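Local coordinates for protein hydrolase, haloacid dehalogenase-like family (Pseudomonas syringae pv. tomato, PDB 3S6J) that probably acts as a metal-dependent sugar phosphatase of the haloacid dehalogenase-like family, with calcium bound in the site of this domain, at residues Pro5-Thr16 against Ala162-Asp172. Residues are numbered along the deposited sequence; the frame is centred on the assembly and turned at random.
With CA (calcium ion), chain M.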
loop_
_atom_site.group_PDB
_atom_site.type_symbol
_atom_site.label_atom_id
_atom_site.label_comp_id
_atom_site.label_asym_id
_atom_site.label_seq_id
_atom_site.Cartn_x
_atom_site.Cartn_y
_atom_site.Cartn_z
ATOM N N PRO E 5 9.163 -36.624 0.064
ATOM C CA PRO E 5 8.735 -35.811 -1.084
ATOM C C PRO E 5 9.149 -34.350 -0.925
ATOM O O PRO E 5 8.404 -33.561 -0.343
ATOM C CB PRO E 5 7.208 -35.934 -1.045
ATOM C CG PRO E 5 6.957 -37.261 -0.385
ATOM C CD PRO E 5 8.060 -37.427 0.626
ATOM N N GLN E 6 10.327 -34.001 -1.432
ATOM C CA GLN E 6 10.848 -32.647 -1.273
ATOM C C GLN E 6 9.928 -31.581 -1.898
ATOM O O GLN E 6 9.345 -31.779 -2.968
ATOM C CB GLN E 6 12.286 -32.539 -1.799
ATOM C CG GLN E 6 13.382 -32.549 -0.709
ATOM C CD GLN E 6 13.683 -33.936 -0.126
ATOM O OE1 GLN E 6 13.493 -34.960 -0.786
ATOM N NE2 GLN E 6 14.172 -33.966 1.118
ATOM N N THR E 7 9.786 -30.460 -1.202
ATOM C CA THR E 7 8.941 -29.372 -1.661
ATOM C C THR E 7 9.501 -28.699 -2.916
ATOM O O THR E 7 10.719 -28.506 -3.040
ATOM C CB THR E 7 8.755 -28.321 -0.553
ATOM O OG1 THR E 7 7.946 -28.883 0.489
ATOM C CG2 THR E 7 8.070 -27.068 -1.112
ATOM N N SER E 8 8.606 -28.380 -3.846
ATOM C CA SER E 8 8.933 -27.567 -5.019
ATOM C C SER E 8 8.280 -26.187 -4.872
ATOM O O SER E 8 7.216 -26.065 -4.255
ATOM C CB SER E 8 8.468 -28.260 -6.302
ATOM O OG SER E 8 9.164 -29.479 -6.492
ATOM N N PHE E 9 8.911 -25.158 -5.433
ATOM C CA PHE E 9 8.561 -23.786 -5.094
ATOM C C PHE E 9 8.091 -22.953 -6.276
ATOM O O PHE E 9 8.782 -22.837 -7.295
ATOM C CB PHE E 9 9.750 -23.089 -4.427
ATOM C CG PHE E 9 10.072 -23.616 -3.057
ATOM C CD1 PHE E 9 10.712 -24.842 -2.898
ATOM C CD2 PHE E 9 9.744 -22.888 -1.925
ATOM C CE1 PHE E 9 11.016 -25.331 -1.623
ATOM C CE2 PHE E 9 10.040 -23.369 -0.654
ATOM C CZ PHE E 9 10.675 -24.596 -0.503
ATOM N N ILE E 10 6.915 -22.351 -6.131
ATOM C CA ILE E 10 6.417 -21.413 -7.136
ATOM C C ILE E 10 6.381 -19.999 -6.560
ATOM O O ILE E 10 5.590 -19.703 -5.664
ATOM C CB ILE E 10 5.027 -21.802 -7.650
ATOM C CG1 ILE E 10 5.033 -23.250 -8.145
ATOM C CG2 ILE E 10 4.636 -20.869 -8.759
ATOM C CD1 ILE E 10 3.657 -23.815 -8.475
ATOM N N PHE E 11 7.256 -19.138 -7.070
ATOM C CA PHE E 11 7.400 -17.795 -6.539
ATOM C C PHE E 11 6.672 -16.781 -7.418
ATOM O O PHE E 11 6.805 -16.798 -8.646
ATOM C CB PHE E 11 8.872 -17.395 -6.498
ATOM C CG PHE E 11 9.674 -18.055 -5.409
ATOM C CD1 PHE E 11 9.729 -17.506 -4.141
ATOM C CD2 PHE E 11 10.413 -19.192 -5.671
ATOM C CE1 PHE E 11 10.498 -18.096 -3.153
ATOM C CE2 PHE E 11 11.177 -19.790 -4.684
ATOM C CZ PHE E 11 11.215 -19.250 -3.423
ATOM N N ASP E 12 5.901 -15.903 -6.796
ATOM C CA ASP E 12 5.485 -14.693 -7.480
ATOM C C ASP E 12 6.733 -13.793 -7.601
ATOM O O ASP E 12 7.758 -14.067 -6.965
ATOM C CB ASP E 12 4.374 -14.003 -6.701
ATOM C CG ASP E 12 4.101 -12.612 -7.211
ATOM O OD1 ASP E 12 3.603 -12.485 -8.342
ATOM O OD2 ASP E 12 4.396 -11.648 -6.478
ATOM N N LEU E 13 6.668 -12.733 -8.409
ATOM C CA LEU E 13 7.865 -11.913 -8.638
ATOM C C LEU E 13 7.756 -10.508 -8.047
ATOM O O LEU E 13 8.366 -10.190 -7.023
ATOM C CB LEU E 13 8.178 -11.852 -10.134
ATOM C CG LEU E 13 9.437 -11.111 -10.604
ATOM C CD1 LEU E 13 10.696 -11.536 -9.823
ATOM C CD2 LEU E 13 9.623 -11.328 -12.113
ATOM N N ASP E 14 6.975 -9.675 -8.714
ATOM C CA ASP E 14 6.721 -8.304 -8.312
ATOM C C ASP E 14 6.085 -8.253 -6.903
ATOM O O ASP E 14 4.945 -8.651 -6.725
ATOM C CB ASP E 14 5.833 -7.694 -9.411
ATOM C CG ASP E 14 5.104 -6.441 -8.985
ATOM O OD1 ASP E 14 3.868 -6.406 -9.167
ATOM O OD2 ASP E 14 5.746 -5.480 -8.512
ATOM N N GLY E 15 6.844 -7.803 -5.899
ATOM C CA GLY E 15 6.326 -7.654 -4.547
ATOM C C GLY E 15 6.729 -8.799 -3.645
ATOM O O GLY E 15 6.532 -8.757 -2.428
ATOM N N THR E 16 7.321 -9.821 -4.245
ATOM C CA THR E 16 7.604 -11.060 -3.542
ATOM C C THR E 16 9.115 -11.287 -3.528
ATOM O O THR E 16 9.698 -11.534 -2.463
ATOM C CB THR E 16 6.860 -12.250 -4.199
ATOM O OG1 THR E 16 5.434 -12.087 -4.044
ATOM C CG2 THR E 16 7.310 -13.587 -3.603
ATOM N N ALA E 162 6.923 -30.943 -11.106
ATOM C CA ALA E 162 6.328 -31.242 -9.811
ATOM C C ALA E 162 4.806 -31.251 -9.886
ATOM O O ALA E 162 4.203 -30.401 -10.540
ATOM C CB ALA E 162 6.795 -30.240 -8.779
ATOM N N PRO E 163 4.178 -32.211 -9.202
ATOM C CA PRO E 163 2.718 -32.197 -9.108
ATOM C C PRO E 163 2.326 -30.951 -8.323
ATOM O O PRO E 163 3.071 -30.566 -7.415
ATOM C CB PRO E 163 2.396 -33.461 -8.300
ATOM C CG PRO E 163 3.685 -34.243 -8.227
ATOM C CD PRO E 163 4.780 -33.230 -8.329
ATOM N N ILE E 164 1.201 -30.324 -8.666
ATOM C CA ILE E 164 0.835 -29.052 -8.049
ATOM C C ILE E 164 0.617 -29.204 -6.551
ATOM O O ILE E 164 0.712 -28.227 -5.805
ATOM C CB ILE E 164 -0.409 -28.415 -8.691
ATOM C CG1 ILE E 164 -0.600 -26.980 -8.183
ATOM C CG2 ILE E 164 -1.647 -29.261 -8.398
ATOM C CD1 ILE E 164 0.450 -25.982 -8.657
ATOM N N ASP E 165 0.362 -30.433 -6.110
ATOM C CA ASP E 165 0.117 -30.691 -4.694
ATOM C C ASP E 165 1.399 -30.932 -3.904
ATOM O O ASP E 165 1.369 -31.029 -2.681
ATOM C CB ASP E 165 -0.867 -31.856 -4.514
ATOM C CG ASP E 165 -0.684 -32.940 -5.568
ATOM O OD1 ASP E 165 -0.205 -34.044 -5.206
ATOM O OD2 ASP E 165 -0.992 -32.675 -6.762
ATOM N N GLU E 166 2.524 -31.029 -4.604
ATOM C CA GLU E 166 3.828 -31.070 -3.943
ATOM C C GLU E 166 4.458 -29.688 -3.949
ATOM O O GLU E 166 5.655 -29.532 -3.686
ATOM C CB GLU E 166 4.774 -32.058 -4.634
ATOM C CG GLU E 166 4.663 -33.496 -4.137
ATOM C CD GLU E 166 5.695 -34.418 -4.779
ATOM O OE1 GLU E 166 6.898 -34.053 -4.825
ATOM O OE2 GLU E 166 5.295 -35.511 -5.241
ATOM N N CYS E 167 3.648 -28.684 -4.256
ATOM C CA CYS E 167 4.163 -27.334 -4.456
ATOM C C CYS E 167 3.801 -26.349 -3.345
ATOM O O CYS E 167 2.716 -26.411 -2.753
ATOM C CB CYS E 167 3.699 -26.783 -5.803
ATOM S SG CYS E 167 4.591 -27.441 -7.229
ATOM N N LEU E 168 4.723 -25.432 -3.085
ATOM C CA LEU E 168 4.463 -24.313 -2.203
ATOM C C LEU E 168 4.408 -23.034 -3.029
ATOM O O LEU E 168 5.384 -22.659 -3.686
ATOM C CB LEU E 168 5.577 -24.195 -1.176
ATOM C CG LEU E 168 5.305 -23.518 0.164
ATOM C CD1 LEU E 168 6.637 -23.038 0.718
ATOM C CD2 LEU E 168 4.344 -22.362 0.031
ATOM N N VAL E 169 3.262 -22.371 -3.007
ATOM C CA VAL E 169 3.143 -21.085 -3.673
ATOM C C VAL E 169 3.566 -19.976 -2.730
ATOM O O VAL E 169 3.105 -19.911 -1.579
ATOM C CB VAL E 169 1.709 -20.840 -4.204
ATOM C CG1 VAL E 169 1.551 -19.409 -4.699
ATOM C CG2 VAL E 169 1.400 -21.819 -5.317
ATOM N N ILE E 170 4.462 -19.114 -3.208
ATOM C CA ILE E 170 4.889 -17.964 -2.423
ATOM C C ILE E 170 4.516 -16.674 -3.132
ATOM O O ILE E 170 4.896 -16.464 -4.278
ATOM C CB ILE E 170 6.398 -18.005 -2.120
ATOM C CG1 ILE E 170 6.742 -19.326 -1.420
ATOM C CG2 ILE E 170 6.796 -16.801 -1.276
ATOM C CD1 ILE E 170 8.079 -19.357 -0.789
ATOM N N GLY E 171 3.757 -15.819 -2.453
ATOM C CA GLY E 171 3.170 -14.649 -3.094
ATOM C C GLY E 171 2.934 -13.526 -2.107
ATOM O O GLY E 171 3.056 -13.723 -0.888
ATOM N N ASP E 172 2.628 -12.338 -2.614
ATOM C CA ASP E 172 2.439 -11.196 -1.733
ATOM C C ASP E 172 1.029 -10.668 -1.850
ATOM O O ASP E 172 0.677 -9.704 -1.178
ATOM C CB ASP E 172 3.391 -10.058 -2.106
ATOM C CG ASP E 172 3.055 -9.455 -3.451
ATOM O OD1 ASP E 172 2.987 -10.223 -4.415
ATOM O OD2 ASP E 172 2.836 -8.234 -3.555
HETATM CA CA CA M . 2.787 -9.727 -6.759
HETATM O O HOH W 1 5.290 -29.452 -0.357
HETATM O O HOH W 2 0.809 -11.086 -7.102
HETATM O O HOH W 3 2.205 -8.702 -9.020
HETATM O O HOH W 4 1.322 -7.655 -5.926
#
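Two carboxylate oxygens sit side by side without a hydrogen bond: D12 OD2 lies 2.9 Å from D172 OD1, the carboxylate planes 15° apart, and both oxygens bind one calcium ion. The metal takes D12 OD2 at 2.5 Å, D172 OD1 at 2.4 Å, the backbone O of D14 and three waters. D12 reaches the ion because its CG points opposite the backbone N (chi1 168°); T16 OG1 donates to the anti lone pair of D12 OD2 at 2.7 Å. Metal and hydroxyl both grip that oxygen, while a salt bridge from K147 holds OD1, together limiting the carboxylate's rotation. Behind the site, strands 8-11 and 167-171 run parallel, joined by five nearly straight backbone hydrogen bonds from S8 N to D12 N. On one sheet face I170 CD1 reaches F11 CE1 at 3.6 Å and the edge of the F9 ring, with helix 96-105 packed over the phenylalanines. On the other, I10 CD1 touches both I164 CD1 and C167 SG, 3.9 Å from each, beneath helix 151-160. Adjacent central strands delivering acidic residues from their C-terminal ends to one cation, with D12, D14 and T16 matching the DxDx(T/V) motif, are characteristic of the Rossmann-like HAD core.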